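Local coordinates for MdcD (Pseudomonas aeruginosa, PDB 5VIP), which probably serves as the beta subunit of biotin-independent malonate decarboxylase, taking part in the decarboxylation of malonyl groups carried on an acyl-carrier protein, at residues Ala112-Glu117 with Gln147-Val152; Ala134-Ala139 with Ser164-Leu169; Ala151-Pro156 with Ala179-Asn184; Val173-Glu178 with Gly219-Tyr224. All blocks are in the same frame, centred on the assembly; numbering follows the deposited sequence.

Contact 1: Ala112-Glu117 with Gln147-Val152; sequences ALLLLE and QPVVAV
L113 and V152 meet in the apolar middle of two adjacent parallel strands, the ends of a beta-alpha-beta unit whose connecting helix is 126-143. With CG anti to its backbone N (chi1 175°), L113 leans across the strand gap, and its CD1 lies 3.9 Å from V150 CG1 and 4.0 Å from V152 CG2. L115 stands beside V152 pointing the same way, its CD1 3.9 Å from V152 CB. Helix 229-242 packs on L113, V150 and V152, so branched residues suit this face. On the reverse face, turned towards helix 126-143, L114 CD1 rests 3.8 Å from V149 CG1. Further along that face the small A151 meets the tip of L116, with L116 CD1 4.1 Å from A151 CB.

Beneath the side chains the backbone bonds alternate in parallel fashion. L114 N bonds to V150 O at 2.9 Å, and L114 O receives V152 N at 2.8 Å; V152 O in turn takes L116 N. The bond from V150 N to A112 O, near the start of the pairing, is weak. At the polar edge, E117 OE1 accepts the backbone N-H groups of A154 and G155, fixing the turn that follows the second strand. The same oxygen receives a hydrogen bond from a water molecule, which also donates to V152 O at 2.7 Å.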
loop_
_atom_site.group_PDB
_atom_site.type_symbol
_atom_site.label_atom_id
_atom_site.label_comp_id
_atom_site.label_asym_id
_atom_site.label_seq_id
_atom_site.Cartn_x
_atom_site.Cartn_y
_atom_site.Cartn_z
ATOM N N ALA B 112 1.560 -17.799 3.437
ATOM C CA ALA B 112 0.384 -17.126 2.903
ATOM C C ALA B 112 0.453 -17.019 1.382
ATOM O O ALA B 112 1.478 -16.608 0.811
ATOM C CB ALA B 112 0.221 -15.721 3.527
ATOM N N LEU B 113 -0.653 -17.382 0.741
ATOM C CA LEU B 113 -0.786 -17.372 -0.706
ATOM C C LEU B 113 -1.939 -16.450 -1.090
ATOM O O LEU B 113 -3.077 -16.627 -0.614
ATOM C CB LEU B 113 -1.035 -18.788 -1.229
ATOM C CG LEU B 113 -1.331 -19.009 -2.712
ATOM C CD1 LEU B 113 -0.162 -18.531 -3.583
ATOM C CD2 LEU B 113 -1.603 -20.474 -2.954
ATOM N N LEU B 114 -1.636 -15.454 -1.924
ATOM C CA LEU B 114 -2.626 -14.446 -2.318
ATOM C C LEU B 114 -2.995 -14.597 -3.789
ATOM O O LEU B 114 -2.135 -14.477 -4.660
ATOM C CB LEU B 114 -2.090 -13.024 -2.071
ATOM C CG LEU B 114 -1.657 -12.697 -0.645
ATOM C CD1 LEU B 114 -1.078 -11.267 -0.578
ATOM C CD2 LEU B 114 -2.857 -12.836 0.287
ATOM N N LEU B 115 -4.279 -14.829 -4.052
ATOM C CA LEU B 115 -4.792 -14.860 -5.418
ATOM C C LEU B 115 -5.493 -13.532 -5.710
ATOM O O LEU B 115 -6.638 -13.305 -5.292
ATOM C CB LEU B 115 -5.757 -16.035 -5.604
ATOM C CG LEU B 115 -5.180 -17.398 -6.018
ATOM C CD1 LEU B 115 -3.857 -17.759 -5.341
ATOM C CD2 LEU B 115 -6.204 -18.510 -5.817
ATOM N N LEU B 116 -4.804 -12.660 -6.437
ATOM C CA LEU B 116 -5.216 -11.262 -6.546
ATOM C C LEU B 116 -5.937 -10.929 -7.850
ATOM O O LEU B 116 -5.306 -10.609 -8.858
ATOM C CB LEU B 116 -3.985 -10.363 -6.394
ATOM C CG LEU B 116 -3.263 -10.535 -5.054
ATOM C CD1 LEU B 116 -2.060 -9.604 -4.933
ATOM C CD2 LEU B 116 -4.225 -10.305 -3.901
ATOM N N GLU B 117 -7.264 -11.001 -7.821
ATOM C CA GLU B 117 -8.084 -10.572 -8.954
ATOM C C GLU B 117 -8.907 -9.401 -8.462
ATOM O O GLU B 117 -9.933 -9.598 -7.830
ATOM C CB GLU B 117 -8.993 -11.697 -9.452
ATOM C CG GLU B 117 -8.237 -12.937 -9.944
ATOM C CD GLU B 117 -7.321 -12.628 -11.127
ATOM O OE1 GLU B 117 -6.154 -13.101 -11.129
ATOM O OE2 GLU B 117 -7.776 -11.925 -12.060
ATOM N N GLN B 147 8.452 -15.694 6.380
ATOM C CA GLN B 147 8.071 -16.540 5.241
ATOM C C GLN B 147 7.747 -15.682 4.030
ATOM O O GLN B 147 7.139 -14.611 4.177
ATOM C CB GLN B 147 6.839 -17.402 5.580
ATOM C CG GLN B 147 7.002 -18.392 6.729
ATOM C CD GLN B 147 7.989 -19.510 6.428
ATOM O OE1 GLN B 147 8.232 -19.852 5.276
ATOM N NE2 GLN B 147 8.554 -20.091 7.473
ATOM N N PRO B 148 8.121 -16.146 2.831
ATOM C CA PRO B 148 7.727 -15.435 1.612
ATOM C C PRO B 148 6.211 -15.506 1.400
ATOM O O PRO B 148 5.604 -16.543 1.661
ATOM C CB PRO B 148 8.476 -16.194 0.512
ATOM C CG PRO B 148 8.597 -17.586 1.061
ATOM C CD PRO B 148 8.873 -17.376 2.526
ATOM N N VAL B 149 5.611 -14.406 0.967
ATOM C CA VAL B 149 4.232 -14.420 0.493
ATOM C C VAL B 149 4.302 -14.586 -1.013
ATOM O O VAL B 149 5.088 -13.911 -1.680
ATOM C CB VAL B 149 3.476 -13.131 0.846
ATOM C CG1 VAL B 149 2.067 -13.159 0.252
ATOM C CG2 VAL B 149 3.439 -12.936 2.369
ATOM N N VAL B 150 3.507 -15.503 -1.547
ATOM C CA VAL B 150 3.431 -15.686 -2.984
ATOM C C VAL B 150 2.130 -15.069 -3.470
ATOM O O VAL B 150 1.075 -15.332 -2.905
ATOM C CB VAL B 150 3.502 -17.171 -3.372
ATOM C CG1 VAL B 150 3.303 -17.344 -4.870
ATOM C CG2 VAL B 150 4.837 -17.771 -2.924
ATOM N N ALA B 151 2.226 -14.236 -4.505
ATOM C CA ALA B 151 1.053 -13.646 -5.145
ATOM C C ALA B 151 0.889 -14.212 -6.538
ATOM O O ALA B 151 1.829 -14.210 -7.330
ATOM C CB ALA B 151 1.178 -12.130 -5.218
ATOM N N VAL B 152 -0.320 -14.667 -6.831
ATOM C CA VAL B 152 -0.654 -15.237 -8.124
ATOM C C VAL B 152 -1.684 -14.315 -8.782
ATOM O O VAL B 152 -2.736 -14.011 -8.201
ATOM C CB VAL B 152 -1.207 -16.674 -7.980
ATOM C CG1 VAL B 152 -1.763 -17.184 -9.288
ATOM C CG2 VAL B 152 -0.095 -17.610 -7.440
HETATM O O HOH W 1 4.032 -16.437 3.860
HETATM O O HOH W 2 -5.131 -14.563 -9.407
#

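Contact 2: Ala134-Ala139 with Ser164-Leu169; sequences AEIQAA and SIAAGL
Two helices on one side of the central sheet of this crotonase-type fold lie side by side here: helix 126-143, which connects strands 111-115 and 150-153, and helix 162-169, which leads into strand 172-176. Their short segments run only 3° from parallel, with axes 9.6 Å apart. Q137 bridges most of that gap. Its CG lies beside the backbone N (chi1 -72°) and the chain beyond is extended, so successive atoms pass along the second helix. The aliphatic part comes first: Q137 CB is 3.6 Å from L169 CD1, where the two side chains cross at about a right angle. Q137 CG then sits 4.1 Å from A166 CB. The amide ends against I165, with Q137 NE2 3.4 Å from I165 CG2.

Alanine suits position 166 because its single methyl lets the backbones come close, Q137 CA and A166 CA being 5.4 Å apart. I136 adds a looser touch, its CG2 4.5 Å from A166 CB, while I93, A94 and L97 of helix 87-105 pack on the same isoleucine. Away from this pairing, both carboxylate oxygens of E135 form salt bridges to the chain of another protein, so helix 126-143 serves the interface as well as the interior.

No hydrogen bond joins the two segments themselves. The glutamine therefore meets its neighbours in two ways: its apolar stem packs on L169 and A166, while its buried amide has G162 O, at the start of the second helix, as a weakly bonded polar partner of NE2.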
loop_
_atom_site.group_PDB
_atom_site.type_symbol
_atom_site.label_atom_id
_atom_site.label_comp_id
_atom_site.label_asym_id
_atom_site.label_seq_id
_atom_site.Cartn_x
_atom_site.Cartn_y
_atom_site.Cartn_z
ATOM N N ALA B 134 -3.855 -0.648 3.476
ATOM C CA ALA B 134 -2.664 -0.283 4.241
ATOM C C ALA B 134 -2.358 -1.355 5.292
ATOM O O ALA B 134 -1.190 -1.653 5.564
ATOM C CB ALA B 134 -2.837 1.082 4.897
ATOM N N GLU B 135 -3.399 -1.955 5.857
ATOM C CA GLU B 135 -3.218 -3.024 6.840
ATOM C C GLU B 135 -2.742 -4.319 6.203
ATOM O O GLU B 135 -1.956 -5.052 6.804
ATOM C CB GLU B 135 -4.522 -3.285 7.617
ATOM C CG GLU B 135 -4.818 -2.208 8.650
ATOM C CD GLU B 135 -6.250 -2.217 9.150
ATOM O OE1 GLU B 135 -7.000 -3.177 8.848
ATOM O OE2 GLU B 135 -6.625 -1.245 9.849
ATOM N N ILE B 136 -3.246 -4.616 5.006
ATOM C CA ILE B 136 -2.755 -5.752 4.237
ATOM C C ILE B 136 -1.278 -5.586 3.911
ATOM O O ILE B 136 -0.481 -6.523 4.047
ATOM C CB ILE B 136 -3.567 -5.920 2.937
ATOM C CG1 ILE B 136 -4.995 -6.330 3.303
ATOM C CG2 ILE B 136 -2.886 -6.918 2.003
ATOM C CD1 ILE B 136 -6.033 -6.066 2.231
ATOM N N GLN B 137 -0.905 -4.385 3.484
ATOM C CA GLN B 137 0.488 -4.115 3.133
ATOM C C GLN B 137 1.398 -4.267 4.352
ATOM O O GLN B 137 2.438 -4.932 4.279
ATOM C CB GLN B 137 0.622 -2.727 2.504
ATOM C CG GLN B 137 0.032 -2.703 1.100
ATOM C CD GLN B 137 -0.108 -1.308 0.541
ATOM O OE1 GLN B 137 0.155 -0.326 1.225
ATOM N NE2 GLN B 137 -0.527 -1.216 -0.709
ATOM N N ALA B 138 0.975 -3.711 5.483
ATOM C CA ALA B 138 1.707 -3.868 6.740
ATOM C C ALA B 138 1.893 -5.327 7.131
ATOM O O ALA B 138 2.968 -5.719 7.591
ATOM C CB ALA B 138 0.986 -3.124 7.883
ATOM N N ALA B 139 0.838 -6.121 6.970
ATOM C CA ALA B 139 0.884 -7.521 7.376
ATOM C C ALA B 139 1.807 -8.333 6.467
ATOM O O ALA B 139 2.441 -9.297 6.906
ATOM C CB ALA B 139 -0.525 -8.114 7.392
ATOM N N SER B 164 -2.097 -3.625 -6.164
ATOM C CA SER B 164 -0.920 -3.871 -7.008
ATOM C C SER B 164 0.342 -3.471 -6.261
ATOM O O SER B 164 1.432 -4.004 -6.504
ATOM C CB SER B 164 -1.015 -3.113 -8.331
ATOM O OG SER B 164 -0.828 -1.706 -8.125
ATOM N N ILE B 165 0.197 -2.512 -5.356
ATOM C CA ILE B 165 1.305 -2.125 -4.497
ATOM C C ILE B 165 1.574 -3.272 -3.514
ATOM O O ILE B 165 2.727 -3.592 -3.217
ATOM C CB ILE B 165 0.999 -0.804 -3.751
ATOM C CG1 ILE B 165 0.808 0.333 -4.765
ATOM C CG2 ILE B 165 2.101 -0.479 -2.739
ATOM C CD1 ILE B 165 0.400 1.694 -4.131
ATOM N N ALA B 166 0.502 -3.900 -3.030
ATOM C CA ALA B 166 0.638 -5.096 -2.183
ATOM C C ALA B 166 1.364 -6.202 -2.946
ATOM O O ALA B 166 2.239 -6.864 -2.405
ATOM C CB ALA B 166 -0.728 -5.586 -1.703
ATOM N N ALA B 167 1.004 -6.393 -4.209
ATOM C CA ALA B 167 1.674 -7.386 -5.042
ATOM C C ALA B 167 3.172 -7.072 -5.124
ATOM O O ALA B 167 4.021 -7.966 -5.020
ATOM C CB ALA B 167 1.044 -7.423 -6.441
ATOM N N GLY B 168 3.491 -5.791 -5.286
ATOM C CA GLY B 168 4.875 -5.345 -5.365
ATOM C C GLY B 168 5.663 -5.600 -4.083
ATOM O O GLY B 168 6.889 -5.651 -4.120
ATOM N N LEU B 169 4.969 -5.750 -2.949
ATOM C CA LEU B 169 5.639 -6.098 -1.691
ATOM C C LEU B 169 5.919 -7.584 -1.566
ATOM O O LEU B 169 6.824 -7.981 -0.831
ATOM C CB LEU B 169 4.800 -5.700 -0.486
ATOM C CG LEU B 169 4.458 -4.231 -0.326
ATOM C CD1 LEU B 169 3.346 -4.142 0.707
ATOM C CD2 LEU B 169 5.685 -3.475 0.127
#

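Contact 3: Ala151-Pro156 with Ala179-Asn184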
loop_
_atom_site.group_PDB
_atom_site.type_symbol
_atom_site.label_atom_id
_atom_site.label_comp_id
_atom_site.label_asym_id
_atom_site.label_seq_id
_atom_site.Cartn_x
_atom_site.Cartn_y
_atom_site.Cartn_z
ATOM N N ALA B 151 2.226 -14.236 -4.505
ATOM C CA ALA B 151 1.053 -13.646 -5.145
ATOM C C ALA B 151 0.889 -14.212 -6.538
ATOM O O ALA B 151 1.829 -14.210 -7.330
ATOM C CB ALA B 151 1.178 -12.130 -5.218
ATOM N N VAL B 152 -0.320 -14.667 -6.831
ATOM C CA VAL B 152 -0.654 -15.237 -8.124
ATOM C C VAL B 152 -1.684 -14.315 -8.782
ATOM O O VAL B 152 -2.736 -14.011 -8.201
ATOM C CB VAL B 152 -1.207 -16.674 -7.980
ATOM C CG1 VAL B 152 -1.763 -17.184 -9.288
ATOM C CG2 VAL B 152 -0.095 -17.610 -7.440
ATOM N N ILE B 153 -1.345 -13.837 -9.972
ATOM C CA ILE B 153 -2.234 -12.973 -10.748
ATOM C C ILE B 153 -2.492 -13.695 -12.064
ATOM O O ILE B 153 -1.596 -13.805 -12.895
ATOM C CB ILE B 153 -1.610 -11.595 -10.999
ATOM C CG1 ILE B 153 -1.163 -10.981 -9.671
ATOM C CG2 ILE B 153 -2.597 -10.689 -11.721
ATOM C CD1 ILE B 153 -0.052 -9.994 -9.830
ATOM N N ALA B 154 -3.683 -14.245 -12.234
ATOM C CA ALA B 154 -3.914 -15.121 -13.381
ATOM C C ALA B 154 -4.903 -14.543 -14.375
ATOM O O ALA B 154 -5.009 -15.035 -15.497
ATOM C CB ALA B 154 -4.398 -16.500 -12.915
ATOM N N GLY B 155 -5.620 -13.495 -13.988
ATOM C CA GLY B 155 -6.706 -13.021 -14.820
ATOM C C GLY B 155 -7.990 -13.799 -14.546
ATOM O O GLY B 155 -7.985 -14.802 -13.816
ATOM N N PRO B 156 -9.098 -13.375 -15.169
ATOM C CA PRO B 156 -9.141 -12.348 -16.222
ATOM C C PRO B 156 -9.181 -10.893 -15.730
ATOM O O PRO B 156 -8.920 -9.986 -16.517
ATOM C CB PRO B 156 -10.433 -12.689 -16.970
ATOM C CG PRO B 156 -11.324 -13.272 -15.904
ATOM C CD PRO B 156 -10.419 -13.988 -14.926
ATOM N N ALA B 179 -2.922 -12.433 -17.436
ATOM C CA ALA B 179 -2.835 -11.541 -16.291
ATOM C C ALA B 179 -2.443 -10.145 -16.717
ATOM O O ALA B 179 -1.622 -9.978 -17.622
ATOM C CB ALA B 179 -1.818 -12.059 -15.291
ATOM N N ARG B 180 -3.007 -9.157 -16.027
ATOM C CA ARG B 180 -2.491 -7.794 -16.038
ATOM C C ARG B 180 -2.195 -7.331 -14.612
ATOM O O ARG B 180 -2.916 -7.669 -13.681
ATOM C CB ARG B 180 -3.482 -6.844 -16.712
ATOM C CG ARG B 180 -3.682 -7.107 -18.205
ATOM C CD ARG B 180 -4.873 -6.299 -18.747
ATOM N NE ARG B 180 -6.128 -6.650 -18.071
ATOM C CZ ARG B 180 -7.087 -5.777 -17.751
ATOM N NH1 ARG B 180 -6.943 -4.488 -18.031
ATOM N NH2 ARG B 180 -8.186 -6.194 -17.134
ATOM N N LEU B 181 -1.125 -6.557 -14.448
ATOM C CA LEU B 181 -0.732 -6.028 -13.145
ATOM C C LEU B 181 -0.302 -4.580 -13.289
ATOM O O LEU B 181 0.611 -4.280 -14.047
ATOM C CB LEU B 181 0.417 -6.846 -12.552
ATOM C CG LEU B 181 1.116 -6.357 -11.282
ATOM C CD1 LEU B 181 0.141 -6.277 -10.087
ATOM C CD2 LEU B 181 2.291 -7.306 -10.968
ATOM N N GLY B 182 -0.934 -3.681 -12.559
ATOM C CA GLY B 182 -0.510 -2.295 -12.644
ATOM C C GLY B 182 -1.188 -1.445 -11.598
ATOM O O GLY B 182 -2.109 -1.896 -10.923
ATOM N N LEU B 183 -0.736 -0.204 -11.467
ATOM C CA LEU B 183 -1.300 0.674 -10.462
ATOM C C LEU B 183 -2.630 1.260 -10.945
ATOM O O LEU B 183 -3.657 1.142 -10.271
ATOM C CB LEU B 183 -0.311 1.779 -10.118
ATOM C CG LEU B 183 -0.758 2.748 -9.020
ATOM C CD1 LEU B 183 -1.129 1.992 -7.752
ATOM C CD2 LEU B 183 0.351 3.749 -8.752
ATOM N N ASN B 184 -2.601 1.857 -12.131
ATOM C CA ASN B 184 -3.776 2.501 -12.717
ATOM C C ASN B 184 -4.365 1.713 -13.887
ATOM O O ASN B 184 -3.632 1.282 -14.774
ATOM C CB ASN B 184 -3.405 3.910 -13.186
ATOM C CG ASN B 184 -2.888 4.778 -12.054
ATOM O OD1 ASN B 184 -3.527 4.886 -11.008
ATOM N ND2 ASN B 184 -1.716 5.379 -12.245
#
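I153, at the end of strand 150-153, points its CB towards segment 179-184 and there divides into two branches. CG2 is anti to the backbone N and reaches over the incoming chain, 3.6 Å from R180 O and 3.9 Å from A179 CB. The other branch, CG1, lies beside the backbone N (chi1 -53°) and carries CD1 to the fork of L181. There I153 CD1 is 3.7 Å from L181 CD1 and equally near L181 CD2, the two side chains crossing at about a right angle. An isoleucine fits because one beta carbon supplies both a short arm for the backbone and a longer arm for the leucine.

The methyl of A179 comes very close to I153 O, CB to O 3.0 Å, a tight spot that suits a small residue. Beyond it the first segment turns sharply. G155 has phi 85° and psi 174°, where a CB would press on the preceding carbonyl oxygen, and a cis peptide bond precedes P156. Toward the solvent, P156 O lies near the plane of the R180 guanidinium, at its edge, a loose approach 3.9 Å from R180 NH2.

The turn is held from elsewhere, A154 O by T176 OG1 and the N-H groups of A154 and G155 by E117. Two strand-strand-helix runs meet here: 150-153, 159-160, 162-169 and 172-176, 181-182, 186-193. Their main strands are neighbours in the large sheet and their short strands pair in a small one, as in the crotonase fold.

Contact 4: Val173-Glu178 with Gly219-Tyr224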
loop_
_atom_site.group_PDB
_atom_site.type_symbol
_atom_site.label_atom_id
_atom_site.label_comp_id
_atom_site.label_asym_id
_atom_site.label_seq_id
_atom_site.Cartn_x
_atom_site.Cartn_y
_atom_site.Cartn_z
ATOM N N VAL B 173 5.987 -12.943 -7.357
ATOM C CA VAL B 173 4.785 -12.639 -8.127
ATOM C C VAL B 173 4.716 -13.531 -9.359
ATOM O O VAL B 173 5.620 -13.507 -10.209
ATOM C CB VAL B 173 4.745 -11.156 -8.580
ATOM C CG1 VAL B 173 3.520 -10.916 -9.455
ATOM C CG2 VAL B 173 4.743 -10.225 -7.373
ATOM N N LEU B 174 3.660 -14.333 -9.444
ATOM C CA LEU B 174 3.524 -15.283 -10.546
ATOM C C LEU B 174 2.376 -14.831 -11.425
ATOM O O LEU B 174 1.299 -14.504 -10.925
ATOM C CB LEU B 174 3.277 -16.716 -10.039
ATOM C CG LEU B 174 4.070 -17.191 -8.806
ATOM C CD1 LEU B 174 3.848 -18.682 -8.517
ATOM C CD2 LEU B 174 5.534 -16.841 -8.898
ATOM N N VAL B 175 2.596 -14.806 -12.733
ATOM C CA VAL B 175 1.568 -14.324 -13.644
ATOM C C VAL B 175 1.341 -15.285 -14.810
ATOM O O VAL B 175 2.217 -16.073 -15.169
ATOM C CB VAL B 175 1.925 -12.935 -14.206
ATOM C CG1 VAL B 175 1.983 -11.883 -13.084
ATOM C CG2 VAL B 175 3.256 -13.001 -14.981
ATOM N N THR B 176 0.151 -15.212 -15.396
ATOM C CA THR B 176 -0.149 -15.939 -16.621
ATOM C C THR B 176 -0.145 -14.961 -17.794
ATOM O O THR B 176 -0.006 -13.749 -17.601
ATOM C CB THR B 176 -1.523 -16.636 -16.551
ATOM O OG1 THR B 176 -2.542 -15.637 -16.405
ATOM C CG2 THR B 176 -1.593 -17.581 -15.367
ATOM N N ARG B 177 -0.325 -15.486 -19.002
ATOM C CA ARG B 177 -0.464 -14.637 -20.183
ATOM C C ARG B 177 -1.680 -13.712 -20.091
ATOM O O ARG B 177 -1.629 -12.567 -20.540
ATOM C CB ARG B 177 -0.569 -15.493 -21.450
ATOM C CG ARG B 177 -0.697 -14.664 -22.718
ATOM C CD ARG B 177 -0.193 -15.390 -23.967
ATOM N NE ARG B 177 0.150 -14.450 -25.036
ATOM C CZ ARG B 177 -0.702 -13.603 -25.613
ATOM N NH1 ARG B 177 -1.983 -13.570 -25.256
ATOM N NH2 ARG B 177 -0.273 -12.788 -26.570
ATOM N N GLU B 178 -2.769 -14.204 -19.507
ATOM C CA GLU B 178 -4.004 -13.415 -19.383
ATOM C C GLU B 178 -3.985 -12.411 -18.226
ATOM O O GLU B 178 -4.923 -11.627 -18.046
ATOM C CB GLU B 178 -5.212 -14.339 -19.219
ATOM C CG GLU B 178 -5.868 -14.757 -20.538
ATOM C CD GLU B 178 -6.349 -13.568 -21.361
ATOM O OE1 GLU B 178 -7.460 -13.055 -21.083
ATOM O OE2 GLU B 178 -5.624 -13.155 -22.294
ATOM N N GLY B 219 11.220 -7.933 -15.563
ATOM C CA GLY B 219 11.690 -8.328 -14.243
ATOM C C GLY B 219 10.757 -7.977 -13.088
ATOM O O GLY B 219 11.137 -8.077 -11.918
ATOM N N LEU B 220 9.530 -7.590 -13.411
ATOM C CA LEU B 220 8.550 -7.180 -12.400
ATOM C C LEU B 220 7.673 -8.335 -11.919
ATOM O O LEU B 220 6.914 -8.200 -10.953
ATOM C CB LEU B 220 7.669 -6.063 -12.960
ATOM C CG LEU B 220 8.383 -4.726 -13.166
ATOM C CD1 LEU B 220 7.423 -3.745 -13.829
ATOM C CD2 LEU B 220 8.887 -4.155 -11.844
ATOM N N ALA B 221 7.750 -9.457 -12.624
ATOM C CA ALA B 221 7.149 -10.706 -12.168
ATOM C C ALA B 221 8.224 -11.779 -12.177
ATOM O O ALA B 221 9.156 -11.741 -12.997
ATOM C CB ALA B 221 5.967 -11.114 -13.052
ATOM N N ASP B 222 8.097 -12.746 -11.278
ATOM C CA ASP B 222 9.148 -13.730 -11.088
ATOM C C ASP B 222 9.002 -14.963 -11.970
ATOM O O ASP B 222 9.987 -15.612 -12.309
ATOM C CB ASP B 222 9.199 -14.123 -9.622
ATOM C CG ASP B 222 9.484 -12.935 -8.732
ATOM O OD1 ASP B 222 10.670 -12.530 -8.651
ATOM O OD2 ASP B 222 8.520 -12.374 -8.142
ATOM N N ALA B 223 7.771 -15.288 -12.343
ATOM C CA ALA B 223 7.548 -16.412 -13.238
ATOM C C ALA B 223 6.343 -16.138 -14.123
ATOM O O ALA B 223 5.389 -15.469 -13.703
ATOM C CB ALA B 223 7.357 -17.703 -12.452
ATOM N N TYR B 224 6.410 -16.674 -15.337
ATOM C CA TYR B 224 5.374 -16.565 -16.357
ATOM C C TYR B 224 4.798 -17.962 -16.565
ATOM O O TYR B 224 5.478 -18.828 -17.084
ATOM C CB TYR B 224 5.986 -15.997 -17.648
ATOM C CG TYR B 224 5.071 -15.855 -18.841
ATOM C CD1 TYR B 224 3.942 -15.053 -18.788
ATOM C CD2 TYR B 224 5.364 -16.493 -20.041
ATOM C CE1 TYR B 224 3.112 -14.911 -19.890
ATOM C CE2 TYR B 224 4.544 -16.352 -21.149
ATOM C CZ TYR B 224 3.418 -15.560 -21.070
ATOM O OH TYR B 224 2.594 -15.414 -22.169
#
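The Y224 ring and the R177 guanidinium lie side by side, pointing the same way, with their planes 63° apart; they are not stacked. The CE1 side of the ring and the hydroxyl meet R177 obliquely, mostly along its aliphatic part: Y224 OH is 3.2 Å from R177 CB, and Y224 CE1 is 3.6 Å from R177 N. Y224 holds its CG anti to the backbone N (chi1 178°), which carries the ring towards R177. This amphipathic pair suits its place, R177 being exposed and Y224 partly exposed.

The third flat group, the D222 carboxylate, works at the other end. D222 OD2 takes the backbone N-H of V173 at 2.7 Å with its anti lone pair, and D222 N returns a bond to V173 O at 2.8 Å in the carbonyl plane. The aspartate thus imitates a backbone partner where regular strand pairing has not yet begun; R249 makes a salt bridge to the same OD2. Parallel pairing follows, with V175 N bonded to A223 O. Small alanines let the strand close: V175 CG2 sits 3.8 Å from A221 CB, and L174 CD2 is 4.1 Å from A223 CB.

Strand 223-225 is one of the two outermost strands of the sheet within this chain, added beside strand 172-176. Helix 212-217, ended by a Schellman motif at G219, packs against Y224 through E213 and F216, while helix 229-242 lies against L174 and A223 on the other face.

Overall arrangement
Contacts 1 and 4 are parallel strand pairings in the same main sheet, joined by the bonds between strands 150-153 and 172-176, including A151 O to L174 N. Contact 1 is wholly buried and mostly leucine and valine, whereas contact 4, towards the sheet edge, swaps in an aspartate, a tyrosine and an arginine. Contact 3 shares A151 and V152 with contact 1 and leads away from the sheet; it is mainly apolar packing, with no hydrogen bond across it. Contact 2, about 11 Å from contact 1 between centres, belongs to the helices packed on one face of the sheet: L116 touches A167, and S164 and A167 reach L181 of contact 3. It alone is helix on helix.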